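Local atomic coordinates of endo-1,3-beta-glucanase, family GH16 (Zobellia galactanivorans, PDB entry 4BPZ), a protein that probably hydrolyses internal beta-1,3 linkages of glucans such as algal laminarin, acting through its family 16 glycoside hydrolase domain, which also holds a calcium ion. Residues Asp17-Glu22 and Gly62-Arg67; Pro112-Leu117 and Leu224-Ala229. The protein carries 1 engineered substitution. All coordinates share one frame; numbering follows the deposited sequence.

Contact 1 (Asp17-Glu22 and Gly62-Arg67); sequences DEFEYE and GTLKIR. With CA (calcium ion), chain E.
Two side-chain torsions bring Phe-19 and Glu-20 up to Gly-62 and the start of strand 63-75. In Phe-19, CG stands opposite the carbonyl carbon (chi1 -65°), which lays the ring across Leu-64; in Glu-20 the chain bends at its second torsion (chi2 -53°) and brings the carboxylate back to Gly-62, although CB starts off away from it. Leu-64 CB sits over the centre of the Phe-19 ring, 4° off the normal, in a CH-pi contact, and CD2 reaches the ring at CZ, 3.7 Å away. The opposite face is covered nearer its rim by the carboxylate carbon of Asp-17. That carboxylate also shapes the loop: OD1 takes the backbone N-H of Phe-19 at 2.9 Å to close an Asx turn, and OD2 receives the Tyr-21 hydroxyl on its syn lone pair.

The polar half of the contact centres on calcium. Glu-18 O binds the ion at 2.4 Å, Gly-62 O at 2.3 Å and Glu-20 OE2 at 2.5 Å; a water is the fourth ligand, and Asp-250 completes the six with its backbone O and OD1. The same water donates to Glu-18 OE1, which is salt-bridged to Arg-253. A second water accepts from Gly-62 N at 2.6 Å and donates to Phe-19 O and Tyr-21 O, stitching the two backbones together.

The principle illustrated is that a cation can join acceptors with no mutual affinity: Glu-20 OE2 and Gly-62 O lie 3.3 Å apart, tolerable because both face the metal. With no direct hydrogen bond between the segments, the attachment of this loop to the strand probably depends on calcium, water and the buried Phe-19 ring, consistent with a structural metal site.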
loop_
_atom_site.group_PDB
_atom_site.type_symbol
_atom_site.label_atom_id
_atom_site.label_comp_id
_atom_site.label_asym_id
_atom_site.label_seq_id
_atom_site.Cartn_x
_atom_site.Cartn_y
_atom_site.Cartn_z
ATOM N N ASP A 17 6.958 -1.325 13.065
ATOM C CA ASP A 17 8.028 -2.282 12.690
ATOM C C ASP A 17 9.211 -1.399 12.294
ATOM O O ASP A 17 9.119 -0.666 11.296
ATOM C CB ASP A 17 7.620 -3.324 11.630
ATOM C CG ASP A 17 8.596 -4.474 11.639
ATOM O OD1 ASP A 17 9.726 -4.327 12.141
ATOM O OD2 ASP A 17 8.173 -5.561 11.050
ATOM N N GLU A 18 10.307 -1.440 13.052
ATOM C CA GLU A 18 11.537 -0.758 12.733
ATOM C C GLU A 18 12.474 -1.580 11.814
ATOM O O GLU A 18 13.464 -1.082 11.360
ATOM C CB GLU A 18 12.300 -0.420 14.036
ATOM C CG GLU A 18 11.467 0.498 14.934
ATOM C CD GLU A 18 11.195 1.847 14.399
ATOM O OE1 GLU A 18 12.026 2.507 13.700
ATOM O OE2 GLU A 18 10.106 2.360 14.752
ATOM N N PHE A 19 12.083 -2.823 11.569
ATOM C CA PHE A 19 12.817 -3.676 10.642
ATOM C C PHE A 19 14.303 -3.856 11.063
ATOM O O PHE A 19 15.154 -3.943 10.132
ATOM C CB PHE A 19 12.659 -3.171 9.193
ATOM C CG PHE A 19 11.248 -3.280 8.727
ATOM C CD1 PHE A 19 10.597 -4.511 8.663
ATOM C CD2 PHE A 19 10.549 -2.120 8.430
ATOM C CE1 PHE A 19 9.260 -4.597 8.251
ATOM C CE2 PHE A 19 9.192 -2.188 8.055
ATOM C CZ PHE A 19 8.553 -3.421 7.953
ATOM N N GLU A 20 14.623 -3.919 12.338
ATOM C CA GLU A 20 16.005 -4.030 12.763
ATOM C C GLU A 20 16.433 -5.487 12.859
ATOM O O GLU A 20 17.638 -5.728 13.240
ATOM C CB GLU A 20 16.179 -3.173 14.054
ATOM C CG GLU A 20 16.038 -1.622 13.809
ATOM C CD GLU A 20 16.916 -0.926 12.684
ATOM O OE1 GLU A 20 18.121 -1.370 12.700
ATOM O OE2 GLU A 20 16.458 0.052 11.831
ATOM N N TYR A 21 15.619 -6.472 12.537
ATOM C CA TYR A 21 15.944 -7.852 12.506
ATOM C C TYR A 21 16.346 -8.369 11.079
ATOM O O TYR A 21 16.383 -7.550 10.154
ATOM C CB TYR A 21 14.775 -8.624 13.071
ATOM C CG TYR A 21 13.478 -8.322 12.294
ATOM C CD1 TYR A 21 13.043 -9.092 11.196
ATOM C CD2 TYR A 21 12.615 -7.331 12.722
ATOM C CE1 TYR A 21 11.828 -8.821 10.514
ATOM C CE2 TYR A 21 11.412 -6.990 12.018
ATOM C CZ TYR A 21 11.056 -7.727 10.978
ATOM O OH TYR A 21 9.856 -7.474 10.235
ATOM N N GLU A 22 16.624 -9.673 10.908
ATOM C CA GLU A 22 17.024 -10.295 9.633
ATOM C C GLU A 22 16.123 -11.448 9.185
ATOM O O GLU A 22 15.872 -12.392 10.035
ATOM C CB GLU A 22 18.427 -10.853 9.777
ATOM C CG GLU A 22 19.032 -11.152 8.383
ATOM C CD GLU A 22 20.530 -11.527 8.483
ATOM O OE1 GLU A 22 21.434 -10.684 8.645
ATOM O OE2 GLU A 22 20.773 -12.665 8.355
ATOM N N GLY A 62 18.486 -3.090 8.712
ATOM C CA GLY A 62 17.557 -2.112 9.248
ATOM C C GLY A 62 16.396 -1.707 8.371
ATOM O O GLY A 62 15.594 -0.861 8.779
ATOM N N THR A 63 16.164 -2.368 7.216
ATOM C CA THR A 63 15.085 -2.002 6.365
ATOM C C THR A 63 14.416 -3.229 5.752
ATOM O O THR A 63 15.043 -4.308 5.510
ATOM C CB THR A 63 15.513 -1.076 5.190
ATOM O OG1 THR A 63 16.383 -1.771 4.319
ATOM C CG2 THR A 63 16.216 0.138 5.589
ATOM N N LEU A 64 13.113 -3.091 5.481
ATOM C CA LEU A 64 12.370 -4.040 4.659
ATOM C C LEU A 64 12.600 -3.708 3.212
ATOM O O LEU A 64 12.563 -2.541 2.810
ATOM C CB LEU A 64 10.838 -3.850 4.993
ATOM C CG LEU A 64 9.891 -4.543 4.014
ATOM C CD1 LEU A 64 9.965 -6.059 4.126
ATOM C CD2 LEU A 64 8.491 -4.064 4.306
ATOM N N LYS A 65 12.801 -4.744 2.387
ATOM C CA LYS A 65 12.756 -4.573 0.958
ATOM C C LYS A 65 11.643 -5.400 0.395
ATOM O O LYS A 65 11.476 -6.599 0.753
ATOM C CB LYS A 65 14.061 -5.100 0.291
ATOM C CG LYS A 65 15.259 -4.229 0.544
ATOM C CD LYS A 65 15.901 -4.420 1.922
ATOM C CE LYS A 65 17.315 -3.908 1.949
ATOM N NZ LYS A 65 17.859 -4.002 3.314
ATOM N N ILE A 66 10.832 -4.784 -0.488
ATOM C CA ILE A 66 9.951 -5.517 -1.388
ATOM C C ILE A 66 10.621 -5.411 -2.764
ATOM O O ILE A 66 11.096 -4.330 -3.146
ATOM C CB ILE A 66 8.512 -4.909 -1.424
ATOM C CG1 ILE A 66 7.929 -5.095 -0.014
ATOM C CG2 ILE A 66 7.695 -5.584 -2.495
ATOM C CD1 ILE A 66 6.591 -4.296 0.173
ATOM N N ARG A 67 10.713 -6.546 -3.457
ATOM C CA ARG A 67 11.477 -6.612 -4.730
ATOM C C ARG A 67 10.605 -7.216 -5.768
ATOM O O ARG A 67 10.100 -8.343 -5.630
ATOM C CB ARG A 67 12.747 -7.418 -4.457
ATOM C CG ARG A 67 13.581 -7.640 -5.751
ATOM C CD ARG A 67 14.986 -8.092 -5.482
ATOM N NE ARG A 67 14.998 -9.300 -4.643
ATOM C CZ ARG A 67 16.003 -9.679 -3.839
ATOM N NH1 ARG A 67 17.141 -8.965 -3.816
ATOM N NH2 ARG A 67 15.830 -10.747 -3.069
HETATM CA CA CA E . 14.666 0.604 10.229
HETATM O O HOH W 1 14.071 2.181 11.929
HETATM O O HOH W 2 17.390 -5.279 9.458
#

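Contact 2 (Pro112-Leu117 and Leu224-Ala229). With GLC (alpha-D-glucopyranose), chain C.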
loop_
_atom_site.group_PDB
_atom_site.type_symbol
_atom_site.label_atom_id
_atom_site.label_comp_id
_atom_site.label_asym_id
_atom_site.label_seq_id
_atom_site.Cartn_x
_atom_site.Cartn_y
_atom_site.Cartn_z
ATOM N N PRO A 112 4.642 1.207 -6.972
ATOM C CA PRO A 112 4.655 0.971 -5.513
ATOM C C PRO A 112 3.465 1.658 -4.866
ATOM O O PRO A 112 2.953 2.666 -5.364
ATOM C CB PRO A 112 5.960 1.694 -5.054
ATOM C CG PRO A 112 6.032 2.892 -6.024
ATOM C CD PRO A 112 5.602 2.306 -7.374
ATOM N N ALA A 113 3.059 1.132 -3.700
ATOM C CA ALA A 113 1.990 1.753 -2.962
ATOM C C ALA A 113 2.104 1.462 -1.467
ATOM O O ALA A 113 2.542 0.383 -1.050
ATOM C CB ALA A 113 0.635 1.282 -3.454
ATOM N N ILE A 114 1.666 2.459 -0.701
ATOM C CA ILE A 114 1.445 2.402 0.760
ATOM C C ILE A 114 -0.032 2.800 0.882
ATOM O O ILE A 114 -0.363 3.946 0.518
ATOM C CB ILE A 114 2.304 3.372 1.506
ATOM C CG1 ILE A 114 3.814 3.148 1.216
ATOM C CG2 ILE A 114 2.025 3.277 3.024
ATOM C CD1 ILE A 114 4.717 4.271 1.702
ATOM N N TRP A 115 -0.905 1.943 1.384
ATOM C CA TRP A 115 -2.328 2.305 1.304
ATOM C C TRP A 115 -3.086 1.481 2.318
ATOM O O TRP A 115 -2.510 0.674 3.034
ATOM C CB TRP A 115 -2.831 2.120 -0.133
ATOM C CG TRP A 115 -2.688 0.737 -0.708
ATOM C CD1 TRP A 115 -1.554 0.038 -1.002
ATOM C CD2 TRP A 115 -3.763 -0.078 -1.210
ATOM N NE1 TRP A 115 -1.832 -1.134 -1.641
ATOM C CE2 TRP A 115 -3.180 -1.216 -1.776
ATOM C CE3 TRP A 115 -5.172 0.066 -1.256
ATOM C CZ2 TRP A 115 -3.933 -2.215 -2.461
ATOM C CZ3 TRP A 115 -5.919 -0.893 -1.898
ATOM C CH2 TRP A 115 -5.335 -2.034 -2.502
ATOM N N THR A 116 -4.365 1.746 2.420
ATOM C CA THR A 116 -5.239 1.051 3.391
ATOM C C THR A 116 -6.477 0.525 2.678
ATOM O O THR A 116 -6.918 1.054 1.676
ATOM C CB THR A 116 -5.687 1.971 4.547
ATOM O OG1 THR A 116 -6.757 2.826 4.114
ATOM C CG2 THR A 116 -4.554 2.777 5.173
ATOM N N LEU A 117 -7.031 -0.500 3.312
ATOM C CA LEU A 117 -8.369 -0.979 2.994
ATOM C C LEU A 117 -9.145 -1.054 4.306
ATOM O O LEU A 117 -8.597 -1.461 5.350
ATOM C CB LEU A 117 -8.358 -2.359 2.346
ATOM C CG LEU A 117 -8.001 -2.438 0.864
ATOM C CD1 LEU A 117 -7.693 -3.816 0.397
ATOM C CD2 LEU A 117 -9.116 -1.760 0.071
ATOM N N LEU A 224 -3.208 -1.750 6.809
ATOM C CA LEU A 224 -2.201 -1.192 5.907
ATOM C C LEU A 224 -1.758 -2.245 4.886
ATOM O O LEU A 224 -1.640 -3.449 5.202
ATOM C CB LEU A 224 -0.964 -0.771 6.712
ATOM C CG LEU A 224 0.107 0.048 5.993
ATOM C CD1 LEU A 224 -0.436 1.465 5.711
ATOM C CD2 LEU A 224 1.350 0.151 6.898
ATOM N N LEU A 225 -1.495 -1.800 3.646
ATOM C CA LEU A 225 -0.929 -2.582 2.607
ATOM C C LEU A 225 0.357 -1.961 2.090
ATOM O O LEU A 225 0.432 -0.725 1.967
ATOM C CB LEU A 225 -1.901 -2.765 1.424
ATOM C CG LEU A 225 -3.253 -3.474 1.726
ATOM C CD1 LEU A 225 -4.335 -2.491 2.112
ATOM C CD2 LEU A 225 -3.693 -4.335 0.577
ATOM N N LEU A 226 1.317 -2.809 1.706
ATOM C CA LEU A 226 2.588 -2.377 1.102
ATOM C C LEU A 226 2.847 -3.297 -0.066
ATOM O O LEU A 226 2.810 -4.526 0.108
ATOM C CB LEU A 226 3.749 -2.590 2.102
ATOM C CG LEU A 226 3.600 -1.800 3.381
ATOM C CD1 LEU A 226 4.680 -2.336 4.377
ATOM C CD2 LEU A 226 3.702 -0.315 3.195
ATOM N N ASN A 227 3.133 -2.758 -1.246
ATOM C CA ASN A 227 3.299 -3.640 -2.406
ATOM C C ASN A 227 4.078 -2.927 -3.516
ATOM O O ASN A 227 4.153 -1.691 -3.518
ATOM C CB ASN A 227 1.959 -4.150 -2.947
ATOM C CG ASN A 227 1.113 -3.057 -3.529
ATOM O OD1 ASN A 227 0.533 -2.274 -2.771
ATOM N ND2 ASN A 227 1.118 -2.895 -4.839
ATOM N N ILE A 228 4.568 -3.692 -4.481
ATOM C CA ILE A 228 4.935 -3.141 -5.826
ATOM C C ILE A 228 4.132 -3.889 -6.850
ATOM O O ILE A 228 4.383 -5.086 -7.032
ATOM C CB ILE A 228 6.434 -3.240 -6.174
ATOM C CG1 ILE A 228 7.390 -2.738 -5.092
ATOM C CG2 ILE A 228 6.644 -2.489 -7.501
ATOM C CD1 ILE A 228 8.839 -3.094 -5.425
ATOM N N ALA A 229 3.218 -3.238 -7.547
ATOM C CA ALA A 229 2.595 -3.851 -8.725
ATOM C C ALA A 229 3.494 -3.587 -9.923
ATOM O O ALA A 229 4.250 -2.616 -9.952
ATOM C CB ALA A 229 1.209 -3.263 -8.913
HETATM C C1 GLC C . -5.549 2.356 -5.066
HETATM C C2 GLC C . -6.401 1.551 -6.104
HETATM C C3 GLC C . -6.070 0.066 -5.895
HETATM C C4 GLC C . -4.627 -0.169 -6.009
HETATM C C5 GLC C . -4.027 0.575 -4.840
HETATM C C6 GLC C . -2.523 0.458 -4.745
HETATM O O1 GLC C . -6.075 2.306 -3.757
HETATM O O2 GLC C . -7.749 1.864 -5.857
HETATM O O3 GLC C . -6.802 -0.733 -6.917
HETATM O O4 GLC C . -4.348 -1.581 -5.945
HETATM O O5 GLC C . -4.309 1.981 -5.022
HETATM O O6 GLC C . -1.873 0.963 -5.906
#
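Trp-115 is layered between sugar and protein. Glucose C5 lies over the centre of one indole face, 3.4 Å above its plane, and Leu-225 CB packs on the opposite face, nearer the rim, in a CH-pi contact 3.7 Å from the centroid of the five-membered ring. Ala-113 CB touches glucose C6 at 3.5 Å beside the indole. At the ring edge, NE1 donates in the indole plane to Asn-227 OD1, 2.9 Å away at an N-H...O angle of 151°; ring and amide planes stand 72° apart, and it is the amide oxygen that meets the ring edge. The first torsion of Trp-115 (chi1 58°) sets CG between backbone N and carbonyl carbon, swinging the indole over the neighbouring strand.

Both strands belong to the beta-sandwich (jelly roll) of family 16, whose concave sheet carries the glucan cleft. They run antiparallel, with Ala-113/Asn-227 and Trp-115/Leu-225 as hydrogen-bonded pairs; the shortest of these bonds joins Leu-225 N to Trp-115 O at 2.7 Å. An alanine replacing Trp-115 is likely to deprive the sugar of its platform, leave Asn-227 OD1 without its indole donor and uncover Leu-225.

Further out, Leu-225 CD1 is wedged against Leu-117 CG at 3.9 Å, and Arg-86 adjoins Trp-115, Leu-225 and Asn-227. On the other sheet face Ile-114 CG2 lies alongside Leu-226 CD2, 4.0 Å away, and beside Leu-224, with Phe-247 and Val-252 packing from strand 244-255. Asp-144, next to Trp-115, hydrogen-bonds the glucose, as do Glu-147 and Asn-44, while the engineered Ser-142 touches the indole.

Following the chain from its N terminus, strand 13-17 runs into the loop of contact 1, which closes at Gly-62, just before strand 63-75; the 39 residues between include strands 30-32, 48-50 and 57-60. Contact 2 opens on strand 110-118 and closes on strand 222-230, with 106 residues between segments 112-117 and 224-229, so the two lie in series, neither nested nor crossed. Their centres are 16 Å apart, yet they touch: Ile-66 of the first packs on Leu-226 and Ile-228 of the second. Strand 244-255 sides with both, supplying Asp-250 to the calcium and Phe-247 to the packing behind the glucan-bearing strands, thereby joining the N-terminal loop to the core of the sandwich.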